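Side-chain contact in PvdO (Pseudomonas aeruginosa, PDB 5HHA), which probably acts in maturation of the pyoverdine chromophore in the periplasm, binds calcium, and belongs to the family of formylglycine-generating enzymes: residues G251-W254 / G255-P258. Residues are numbered along the deposited sequence; the frame is centred on the assembly and turned at random.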
# COMPACT_ATOMS: atom_id res chain seq x y z
N GLY A 251 5.07 0.64 -2.15
CA GLY A 251 4.46 1.11 -3.37
C GLY A 251 5.20 2.31 -3.92
O GLY A 251 6.41 2.45 -3.77
N ASN A 252 4.47 3.16 -4.63
CA ASN A 252 5.06 4.34 -5.25
C ASN A 252 3.94 5.34 -5.51
O ASN A 252 2.81 4.93 -5.76
CB ASN A 252 5.75 3.94 -6.56
CG ASN A 252 6.70 4.99 -7.07
OD1 ASN A 252 7.25 5.77 -6.30
ND2 ASN A 252 6.94 4.97 -8.37
N ASP A 253 4.25 6.63 -5.49
CA ASP A 253 3.22 7.64 -5.64
C ASP A 253 3.20 8.33 -7.00
O ASP A 253 4.11 8.23 -7.82
CB ASP A 253 3.28 8.66 -4.52
CG ASP A 253 4.50 9.54 -4.58
OD1 ASP A 253 4.49 10.58 -5.27
OD2 ASP A 253 5.50 9.22 -3.88
N TRP A 254 2.10 9.04 -7.18
CA TRP A 254 1.78 9.83 -8.35
C TRP A 254 2.88 10.77 -8.80
O TRP A 254 2.91 11.15 -9.98
CB TRP A 254 0.51 10.64 -8.08
CG TRP A 254 0.59 11.55 -6.91
CD1 TRP A 254 0.18 11.29 -5.63
CD2 TRP A 254 1.09 12.89 -6.90
NE1 TRP A 254 0.40 12.35 -4.83
CE2 TRP A 254 0.95 13.37 -5.57
CE3 TRP A 254 1.65 13.74 -7.86
CZ2 TRP A 254 1.35 14.65 -5.19
CZ3 TRP A 254 2.03 15.03 -7.49
CH2 TRP A 254 1.89 15.47 -6.16
N GLY A 255 3.75 11.22 -7.91
CA GLY A 255 4.78 12.16 -8.28
C GLY A 255 6.13 11.55 -8.63
O GLY A 255 7.06 12.28 -8.94
N GLU A 256 6.23 10.23 -8.61
CA GLU A 256 7.50 9.55 -8.70
C GLU A 256 7.64 8.77 -9.99
O GLU A 256 6.67 8.35 -10.60
CB GLU A 256 7.60 8.55 -7.54
CG GLU A 256 7.67 9.19 -6.17
CD GLU A 256 9.01 9.77 -5.84
OE1 GLU A 256 10.03 9.02 -5.87
OE2 GLU A 256 9.01 10.98 -5.49
N PRO A 257 8.89 8.56 -10.42
CA PRO A 257 9.12 7.81 -11.66
C PRO A 257 8.88 6.30 -11.48
O PRO A 257 8.99 5.80 -10.35
CB PRO A 257 10.58 8.13 -11.98
CG PRO A 257 11.21 8.38 -10.63
CD PRO A 257 10.14 9.08 -9.82
N PRO A 258 8.58 5.58 -12.56
CA PRO A 258 8.18 4.17 -12.45
C PRO A 258 9.31 3.22 -12.07
O PRO A 258 9.04 2.10 -11.68
CB PRO A 258 7.64 3.85 -13.84
CG PRO A 258 8.32 4.84 -14.75
CD PRO A 258 8.45 6.09 -13.94
O HOH W 1 9.57 6.53 -5.00
O HOH W 2 6.57 12.49 -5.60
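Glu256 folds back over Asn252 and Asp253 where the chain reverses after strand 247-251. Glu256 CB sits 3.1 Å from Asn252 OD1 and faces the carbonyl oxygen of Asp253. The next atom, Glu256 CG, touches two oxygens, 3.2 Å from Asp253 OD2 and only slightly farther from Asn252 OD1. A bend at chi2 (-76°) then turns the carboxylate so that each of its oxygens takes a water: OE1 is linked through one to Asn252 OD1, and OE2 through the other to Asp253 OD1. Between Glu256 OE2 and Asp253 OD2 the separation is 4.2 Å, a proximity of like charges that the second water, donating to both carboxylates, probably eases.

Backbone and side chain together close the turn. Glu256 N donates to Asp253 O at 3.0 Å. Asp253, with CG held between its own N and carbonyl carbon (chi1 69°), reaches Gly255 N with OD1 at 2.8 Å; the donor meets the anti side of the carboxylate, 31° out of its plane. The amide of Asn252 instead reaches past Glu256 to Pro257. There Asn252 ND2 donates to Pro257 O at 3.0 Å along a bent path, with the acceptor close to the amide plane, while Ser261 OG is a further partner of ND2.

Trp254, at the second position of the turn, donates through NE1 to Asp276 O and meets Tyr118 and Phe196 edge-to-face. Its side chain approaches that of the calcium ligand Asn186 to about 4 Å. Asp253 to Glu256 thus form a type I beta turn closed additionally by an Asx turn from Asp253 OD1 to Gly255 N, in a loop beside the calcium site of this FGE-sulfatase-family domain.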